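Local coordinates for rhamnosidase B (PDB 2OKX), which hydrolyses terminal alpha-L-rhamnose from rhamnose-bearing glycosides as an alpha-L-rhamnosidase of glycoside hydrolase family 78, at residues D579-A584 with I634-E639; N699-K704 with S804-E809. All coordinates share one frame; numbering follows the deposited sequence.

Overall arrangement
Both contacts belong to the mainly helical, six-hairpin glycosidase domain, probably an (alpha/alpha)6 barrel. Along the chain they come in series: contact 1 joins helices 577-590 and 627-644 and is complete before contact 2 joins helices 696-715 and 801-813. Their centres lie about 12 Å apart, on the same side of the centre of the chain, and they touch directly. The main link is a salt bridge between Arg581 NH1 and Glu809 OE2, 2.8 Å long; Arg581 NH2 also packs against Phe805 and Phe806. Arg581 thus ties three of the helices together, and the Phe701-Phe806 pair, with Leu635 on Lys704, brings in helix 696-715.

Contact 1: D579-A584 with I634-E639; sequences DSRNEA and ILACRE
The Arg581 guanidinium carries Leu635 CD1 over one face and the Glu639 carboxylate at its edge. The methyl sits tightly on that face, 3.2 Å from Arg581 NE. The guanidinium and carboxylate planes differ by only 18°, and Arg581 holds Glu639 side-on with two nitrogens, one for each oxygen. Arg581 NH1 gives the shorter, straighter bond, 2.7 Å to the syn lone pair of Glu639 OE1 and close to the guanidinium plane; Arg581 NE reaches Glu639 OE2 at 3.1 Å, less straight and tilted from that plane. The third nitrogen, Arg581 NH2, turns back along its own helix to Asn582 OD1 at 3.1 Å, which further fixes the rotation of the group. With CG anti to the backbone N (chi1 -178°) and the chain bent at chi2, the arginine crosses the glutamate at roughly a right angle. Glu639 runs extended beyond CG to meet it. Closer to the backbones, Ala636 CB lies 4.2 Å from Arg581 CA, a small residue at the point where Arg581 and Ala636 bring their CA atoms to 5.1 Å. A water appears to join Arg581 O to Glu639 OE2, although its approach to the carboxylate is unusually short. A methionine in place of Arg581 would probably leave the carboxylates of Glu639 and Glu809 without their shared cation and Asn582 OD1 without its donor. The two helical segments run at 25° to each other in the same direction, their axes 9.2 Å apart. Helix 801-813 adds Glu809 as a second acidic partner of Arg581 and lays Phe805 and Phe806 against it, while on the far side helix 647-665 packs on Ile634 and Cys637. Helix 696-715 packs on Leu635, and its Asp708 pairs with Arg638.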
ATOM      1  N   ASP A 579       7.381   8.765   0.907  1.00 22.93           N
ATOM      2  CA  ASP A 579       8.128   7.515   0.819  1.00 22.69           C
ATOM      3  C   ASP A 579       8.928   7.420  -0.481  1.00 23.29           C
ATOM      4  O   ASP A 579      10.079   6.975  -0.484  1.00 22.77           O
ATOM      5  CB  ASP A 579       7.182   6.306   0.878  1.00 22.00           C
ATOM      6  CG  ASP A 579       6.285   6.304   2.105  1.00 22.89           C
ATOM      7  OD1 ASP A 579       6.095   5.216   2.695  1.00 21.49           O
ATOM      8  OD2 ASP A 579       5.755   7.373   2.469  1.00 21.78           O
ATOM      9  N   SER A 580       8.306   7.842  -1.579  1.00 22.04           N
ATOM     10  CA  SER A 580       8.924   7.756  -2.897  1.00 21.90           C
ATOM     11  C   SER A 580      10.276   8.444  -3.066  1.00 19.58           C
ATOM     12  O   SER A 580      11.063   8.036  -3.914  1.00 19.65           O
ATOM     13  CB  SER A 580       7.958   8.277  -3.966  1.00 21.47           C
ATOM     14  OG  SER A 580       7.892   9.690  -3.954  1.00 23.56           O
ATOM     15  N   ARG A 581      10.548   9.488  -2.293  1.00 21.55           N
ATOM     16  CA  ARG A 581      11.837  10.168  -2.420  1.00 21.93           C
ATOM     17  C   ARG A 581      12.968   9.200  -2.077  1.00 22.08           C
ATOM     18  O   ARG A 581      13.925   9.057  -2.840  1.00 21.04           O
ATOM     19  CB  ARG A 581      11.900  11.397  -1.509  1.00 22.51           C
ATOM     20  CG  ARG A 581      13.210  12.185  -1.615  1.00 23.29           C
ATOM     21  CD  ARG A 581      14.242  11.727  -0.588  1.00 22.99           C
ATOM     22  NE  ARG A 581      15.541  12.368  -0.796  1.00 22.50           N
ATOM     23  CZ  ARG A 581      16.544  12.339   0.081  1.00 24.83           C
ATOM     24  NH1 ARG A 581      17.690  12.951  -0.193  1.00 22.52           N
ATOM     25  NH2 ARG A 581      16.402  11.706   1.237  1.00 24.64           N
ATOM     26  N   ASN A 582      12.851   8.525  -0.937  1.00 20.06           N
ATOM     27  CA  ASN A 582      13.874   7.571  -0.527  1.00 20.33           C
ATOM     28  C   ASN A 582      13.858   6.350  -1.436  1.00 19.16           C
ATOM     29  O   ASN A 582      14.906   5.846  -1.834  1.00 20.04           O
ATOM     30  CB  ASN A 582      13.655   7.129   0.922  1.00 18.86           C
ATOM     31  CG  ASN A 582      13.973   8.225   1.925  1.00 20.24           C
ATOM     32  OD1 ASN A 582      14.383   9.328   1.561  1.00 21.18           O
ATOM     33  ND2 ASN A 582      13.785   7.919   3.202  1.00 23.99           N
ATOM     34  N   GLU A 583      12.661   5.876  -1.767  1.00 18.54           N
ATOM     35  CA  GLU A 583      12.531   4.709  -2.622  1.00 18.44           C
ATOM     36  C   GLU A 583      13.183   4.932  -3.985  1.00 18.86           C
ATOM     37  O   GLU A 583      13.776   4.015  -4.543  1.00 17.76           O
ATOM     38  CB  GLU A 583      11.054   4.338  -2.790  1.00 20.48           C
ATOM     39  CG  GLU A 583      10.367   3.981  -1.476  1.00 21.16           C
ATOM     40  CD  GLU A 583       8.874   3.732  -1.643  1.00 23.66           C
ATOM     41  OE1 GLU A 583       8.181   4.624  -2.171  1.00 22.18           O
ATOM     42  OE2 GLU A 583       8.394   2.651  -1.239  1.00 24.04           O
ATOM     43  N   ALA A 584      13.090   6.150  -4.512  1.00 17.65           N
ATOM     44  CA  ALA A 584      13.687   6.443  -5.813  1.00 17.67           C
ATOM     45  C   ALA A 584      15.206   6.324  -5.742  1.00 16.69           C
ATOM     46  O   ALA A 584      15.829   5.729  -6.616  1.00 18.20           O
ATOM     47  CB  ALA A 584      13.289   7.857  -6.281  1.00 17.67           C
ATOM     48  N   ILE A 634       9.535  17.850  -4.056  1.00 24.11           N
ATOM     49  CA  ILE A 634      10.381  18.824  -4.731  1.00 24.40           C
ATOM     50  C   ILE A 634      11.810  18.286  -4.747  1.00 24.29           C
ATOM     51  O   ILE A 634      12.501  18.357  -5.761  1.00 23.77           O
ATOM     52  CB  ILE A 634      10.336  20.193  -4.015  1.00 25.51           C
ATOM     53  CG1 ILE A 634       8.939  20.808  -4.181  1.00 24.79           C
ATOM     54  CG2 ILE A 634      11.402  21.124  -4.588  1.00 24.03           C
ATOM     55  CD1 ILE A 634       8.729  22.105  -3.414  1.00 26.78           C
ATOM     56  N   LEU A 635      12.236  17.734  -3.616  1.00 25.66           N
ATOM     57  CA  LEU A 635      13.571  17.158  -3.502  1.00 24.80           C
ATOM     58  C   LEU A 635      13.717  16.056  -4.549  1.00 23.51           C
ATOM     59  O   LEU A 635      14.696  16.022  -5.295  1.00 23.01           O
ATOM     60  CB  LEU A 635      13.769  16.552  -2.111  1.00 27.01           C
ATOM     61  CG  LEU A 635      15.178  16.542  -1.505  1.00 30.35           C
ATOM     62  CD1 LEU A 635      15.219  15.505  -0.398  1.00 29.85           C
ATOM     63  CD2 LEU A 635      16.228  16.236  -2.551  1.00 29.87           C
ATOM     64  N   ALA A 636      12.736  15.158  -4.606  1.00 21.26           N
ATOM     65  CA  ALA A 636      12.773  14.055  -5.562  1.00 20.72           C
ATOM     66  C   ALA A 636      12.855  14.557  -7.002  1.00 21.65           C
ATOM     67  O   ALA A 636      13.535  13.953  -7.837  1.00 20.82           O
ATOM     68  CB  ALA A 636      11.550  13.161  -5.381  1.00 20.77           C
ATOM     69  N   CYS A 637      12.158  15.652  -7.296  1.00 20.32           N
ATOM     70  CA  CYS A 637      12.183  16.227  -8.638  1.00 21.90           C
ATOM     71  C   CYS A 637      13.598  16.693  -8.955  1.00 21.88           C
ATOM     72  O   CYS A 637      14.118  16.434 -10.038  1.00 22.39           O
ATOM     73  CB  CYS A 637      11.220  17.418  -8.739  1.00 22.06           C
ATOM     74  SG  CYS A 637       9.471  16.970  -8.829  1.00 25.37           S
ATOM     75  N   ARG A 638      14.215  17.387  -8.008  1.00 22.66           N
ATOM     76  CA  ARG A 638      15.574  17.863  -8.204  1.00 25.32           C
ATOM     77  C   ARG A 638      16.513  16.677  -8.399  1.00 25.97           C
ATOM     78  O   ARG A 638      17.322  16.656  -9.325  1.00 26.08           O
ATOM     79  CB  ARG A 638      16.054  18.670  -6.995  1.00 26.03           C
ATOM     80  CG  ARG A 638      17.533  19.018  -7.098  1.00 30.44           C
ATOM     81  CD  ARG A 638      18.089  19.699  -5.868  1.00 34.66           C
ATOM     82  NE  ARG A 638      19.511  19.979  -6.050  1.00 38.34           N
ATOM     83  CZ  ARG A 638      20.258  20.689  -5.211  1.00 41.02           C
ATOM     84  NH1 ARG A 638      19.725  21.203  -4.110  1.00 43.57           N
ATOM     85  NH2 ARG A 638      21.541  20.893  -5.476  1.00 41.04           N
ATOM     86  N   GLU A 639      16.401  15.689  -7.515  1.00 25.19           N
ATOM     87  CA  GLU A 639      17.259  14.513  -7.589  1.00 23.28           C
ATOM     88  C   GLU A 639      17.070  13.738  -8.885  1.00 21.13           C
ATOM     89  O   GLU A 639      18.029  13.209  -9.437  1.00 20.99           O
ATOM     90  CB  GLU A 639      17.023  13.625  -6.364  1.00 22.79           C
ATOM     91  CG  GLU A 639      17.604  14.235  -5.097  1.00 23.01           C
ATOM     92  CD  GLU A 639      17.234  13.490  -3.831  1.00 22.67           C
ATOM     93  OE1 GLU A 639      17.919  13.696  -2.812  1.00 25.03           O
ATOM     94  OE2 GLU A 639      16.257  12.716  -3.842  1.00 24.45           O
TER
HETATM   95  O   HOH W   1      14.742  11.009  -4.836  1.00 21.30           O

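Contact 2: N699-K704 with S804-E809; sequences NLFLVK and SFFYYE
Phe701 and Phe806 mark the nearest approach of two helical segments whose backbones stay well apart, their CA atoms 11.7 Å from each other. The 699-704 turn is slightly slack: Lys704 N to Leu700 O is a weak bond of 3.3 Å, whereas Tyr808 N to Ser804 O in the other segment is a firm 2.8 Å. Across so wide a gap only long side chains can meet. The Phe701 ring turns its edge toward the face of Phe806 in a T-shaped pair, inclined at 56° rather than upright, with centroids 5.8 Å apart. Phe701 CZ leads, standing over that face 4.5 Å from Phe806 CE1. The Phe806 ring is set for this by a chi1 of -64°, with CG anti to the carbonyl carbon, which carries the ring out toward the other helix. A polar link runs beside the rings. Lys704, extended with every torsion near anti, reaches a water 2.7 Å from its NZ, and the water passes a weak bond to Glu809 OE2. The charges themselves remain 5.5 Å apart between Lys704 NZ and Glu809 OE2, so their attraction is probably modest. Phe632 of helix 627-644 meets both rings, edge-to-face with Phe701 and at a shallower angle with Phe806, making an aromatic cluster of three helices; Phe802 adds another ring to Phe806. Such interior packing between helices distant in sequence fits the (alpha/alpha)6 barrel expected of this six-hairpin glycosidase domain.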
ATOM      1  N   ASN A 699       9.482  23.556   9.064  1.00 30.26           N
ATOM      2  CA  ASN A 699       9.932  24.919   8.811  1.00 30.57           C
ATOM      3  C   ASN A 699      11.323  24.808   8.191  1.00 29.57           C
ATOM      4  O   ASN A 699      11.655  25.511   7.237  1.00 28.91           O
ATOM      5  CB  ASN A 699       9.989  25.710  10.119  1.00 31.47           C
ATOM      6  CG  ASN A 699       8.738  26.534  10.352  1.00 33.21           C
ATOM      7  OD1 ASN A 699       8.618  27.654   9.849  1.00 33.23           O
ATOM      8  ND2 ASN A 699       7.790  25.978  11.100  1.00 28.98           N
ATOM      9  N   LEU A 700      12.122  23.896   8.737  1.00 30.06           N
ATOM     10  CA  LEU A 700      13.477  23.659   8.255  1.00 29.60           C
ATOM     11  C   LEU A 700      13.474  23.101   6.831  1.00 30.30           C
ATOM     12  O   LEU A 700      14.256  23.533   5.986  1.00 29.68           O
ATOM     13  CB  LEU A 700      14.197  22.691   9.194  1.00 29.34           C
ATOM     14  CG  LEU A 700      14.447  23.188  10.623  1.00 30.88           C
ATOM     15  CD1 LEU A 700      14.864  22.027  11.507  1.00 28.52           C
ATOM     16  CD2 LEU A 700      15.520  24.279  10.610  1.00 30.09           C
ATOM     17  N   PHE A 701      12.592  22.139   6.564  1.00 29.21           N
ATOM     18  CA  PHE A 701      12.519  21.551   5.233  1.00 29.21           C
ATOM     19  C   PHE A 701      11.999  22.543   4.195  1.00 28.99           C
ATOM     20  O   PHE A 701      12.308  22.425   3.011  1.00 29.23           O
ATOM     21  CB  PHE A 701      11.653  20.284   5.253  1.00 29.64           C
ATOM     22  CG  PHE A 701      12.416  19.033   5.609  1.00 30.79           C
ATOM     23  CD1 PHE A 701      11.925  18.145   6.562  1.00 31.19           C
ATOM     24  CD2 PHE A 701      13.623  18.735   4.980  1.00 31.21           C
ATOM     25  CE1 PHE A 701      12.619  16.980   6.885  1.00 29.63           C
ATOM     26  CE2 PHE A 701      14.327  17.571   5.295  1.00 33.17           C
ATOM     27  CZ  PHE A 701      13.823  16.691   6.252  1.00 31.19           C
ATOM     28  N   LEU A 702      11.214  23.523   4.628  1.00 28.79           N
ATOM     29  CA  LEU A 702      10.709  24.519   3.687  1.00 28.79           C
ATOM     30  C   LEU A 702      11.890  25.350   3.188  1.00 29.12           C
ATOM     31  O   LEU A 702      11.963  25.707   2.012  1.00 28.04           O
ATOM     32  CB  LEU A 702       9.676  25.430   4.357  1.00 30.44           C
ATOM     33  CG  LEU A 702       9.125  26.575   3.493  1.00 30.29           C
ATOM     34  CD1 LEU A 702       8.666  26.056   2.138  1.00 31.12           C
ATOM     35  CD2 LEU A 702       7.968  27.242   4.223  1.00 29.50           C
ATOM     36  N   VAL A 703      12.818  25.650   4.088  1.00 29.70           N
ATOM     37  CA  VAL A 703      14.000  26.418   3.719  1.00 31.88           C
ATOM     38  C   VAL A 703      14.747  25.668   2.621  1.00 31.69           C
ATOM     39  O   VAL A 703      15.014  26.218   1.551  1.00 30.88           O
ATOM     40  CB  VAL A 703      14.947  26.606   4.924  1.00 32.45           C
ATOM     41  CG1 VAL A 703      16.250  27.260   4.471  1.00 34.19           C
ATOM     42  CG2 VAL A 703      14.269  27.461   5.988  1.00 33.61           C
ATOM     43  N   LYS A 704      15.064  24.403   2.886  1.00 32.74           N
ATOM     44  CA  LYS A 704      15.789  23.589   1.916  1.00 33.09           C
ATOM     45  C   LYS A 704      15.014  23.407   0.616  1.00 32.89           C
ATOM     46  O   LYS A 704      15.603  23.381  -0.462  1.00 33.33           O
ATOM     47  CB  LYS A 704      16.132  22.217   2.506  1.00 35.12           C
ATOM     48  CG  LYS A 704      17.019  21.382   1.590  1.00 36.91           C
ATOM     49  CD  LYS A 704      17.259  19.991   2.139  1.00 41.15           C
ATOM     50  CE  LYS A 704      17.908  19.099   1.086  1.00 41.28           C
ATOM     51  NZ  LYS A 704      17.965  17.679   1.531  1.00 45.98           N
ATOM     52  N   SER A 804      15.753   7.151   9.790  1.00 21.27           N
ATOM     53  CA  SER A 804      17.149   6.716   9.799  1.00 20.04           C
ATOM     54  C   SER A 804      17.845   7.147   8.508  1.00 19.50           C
ATOM     55  O   SER A 804      19.029   7.475   8.514  1.00 18.67           O
ATOM     56  CB  SER A 804      17.246   5.190   9.934  1.00 21.05           C
ATOM     57  OG  SER A 804      16.951   4.757  11.253  1.00 19.35           O
ATOM     58  N   PHE A 805      17.103   7.147   7.405  1.00 18.61           N
ATOM     59  CA  PHE A 805      17.663   7.531   6.109  1.00 19.78           C
ATOM     60  C   PHE A 805      18.230   8.945   6.175  1.00 21.23           C
ATOM     61  O   PHE A 805      19.358   9.194   5.740  1.00 20.83           O
ATOM     62  CB  PHE A 805      16.585   7.458   5.020  1.00 17.88           C
ATOM     63  CG  PHE A 805      17.129   7.513   3.615  1.00 17.54           C
ATOM     64  CD1 PHE A 805      17.761   8.658   3.137  1.00 18.78           C
ATOM     65  CD2 PHE A 805      16.994   6.419   2.764  1.00 19.01           C
ATOM     66  CE1 PHE A 805      18.250   8.717   1.830  1.00 18.59           C
ATOM     67  CE2 PHE A 805      17.477   6.462   1.457  1.00 16.86           C
ATOM     68  CZ  PHE A 805      18.107   7.614   0.986  1.00 18.84           C
ATOM     69  N   PHE A 806      17.441   9.867   6.711  1.00 21.15           N
ATOM     70  CA  PHE A 806      17.871  11.253   6.835  1.00 22.58           C
ATOM     71  C   PHE A 806      19.049  11.335   7.803  1.00 21.29           C
ATOM     72  O   PHE A 806      19.976  12.118   7.602  1.00 20.97           O
ATOM     73  CB  PHE A 806      16.703  12.122   7.318  1.00 25.06           C
ATOM     74  CG  PHE A 806      15.558  12.186   6.342  1.00 28.07           C
ATOM     75  CD1 PHE A 806      15.726  12.769   5.091  1.00 30.98           C
ATOM     76  CD2 PHE A 806      14.315  11.646   6.665  1.00 31.27           C
ATOM     77  CE1 PHE A 806      14.672  12.813   4.171  1.00 33.45           C
ATOM     78  CE2 PHE A 806      13.256  11.686   5.754  1.00 32.78           C
ATOM     79  CZ  PHE A 806      13.434  12.268   4.506  1.00 32.32           C
ATOM     80  N   TYR A 807      19.017  10.508   8.841  1.00 21.17           N
ATOM     81  CA  TYR A 807      20.092  10.480   9.828  1.00 20.76           C
ATOM     82  C   TYR A 807      21.407  10.054   9.164  1.00 20.93           C
ATOM     83  O   TYR A 807      22.470  10.615   9.449  1.00 19.20           O
ATOM     84  CB  TYR A 807      19.721   9.517  10.960  1.00 22.81           C
ATOM     85  CG  TYR A 807      20.788   9.320  12.016  1.00 22.45           C
ATOM     86  CD1 TYR A 807      21.419  10.411  12.621  1.00 24.58           C
ATOM     87  CD2 TYR A 807      21.149   8.042  12.425  1.00 23.94           C
ATOM     88  CE1 TYR A 807      22.385  10.223  13.610  1.00 24.66           C
ATOM     89  CE2 TYR A 807      22.107   7.844  13.409  1.00 25.42           C
ATOM     90  CZ  TYR A 807      22.721   8.937  13.996  1.00 25.47           C
ATOM     91  OH  TYR A 807      23.661   8.727  14.972  1.00 26.50           O
ATOM     92  N   TYR A 808      21.329   9.072   8.271  1.00 18.88           N
ATOM     93  CA  TYR A 808      22.523   8.595   7.576  1.00 18.78           C
ATOM     94  C   TYR A 808      23.056   9.665   6.622  1.00 19.10           C
ATOM     95  O   TYR A 808      24.268   9.800   6.447  1.00 19.32           O
ATOM     96  CB  TYR A 808      22.228   7.294   6.817  1.00 16.23           C
ATOM     97  CG  TYR A 808      21.811   6.135   7.712  1.00 16.87           C
ATOM     98  CD1 TYR A 808      22.110   6.132   9.076  1.00 18.35           C
ATOM     99  CD2 TYR A 808      21.127   5.035   7.189  1.00 19.34           C
ATOM    100  CE1 TYR A 808      21.731   5.058   9.904  1.00 17.94           C
ATOM    101  CE2 TYR A 808      20.748   3.961   8.003  1.00 19.56           C
ATOM    102  CZ  TYR A 808      21.051   3.980   9.355  1.00 18.98           C
ATOM    103  OH  TYR A 808      20.680   2.919  10.155  1.00 17.84           O
ATOM    104  N   GLU A 809      22.159  10.424   6.001  1.00 20.41           N
ATOM    105  CA  GLU A 809      22.601  11.485   5.102  1.00 21.74           C
ATOM    106  C   GLU A 809      23.395  12.494   5.930  1.00 23.69           C
ATOM    107  O   GLU A 809      24.380  13.067   5.457  1.00 22.23           O
ATOM    108  CB  GLU A 809      21.406  12.169   4.430  1.00 22.53           C
ATOM    109  CG  GLU A 809      20.781  11.364   3.290  1.00 23.43           C
ATOM    110  CD  GLU A 809      19.688  12.130   2.553  1.00 23.77           C
ATOM    111  OE1 GLU A 809      18.606  12.352   3.136  1.00 22.41           O
ATOM    112  OE2 GLU A 809      19.915  12.515   1.387  1.00 26.24           O
TER
HETATM  113  O   HOH W   2      19.925  15.847   1.630  1.00 47.26           O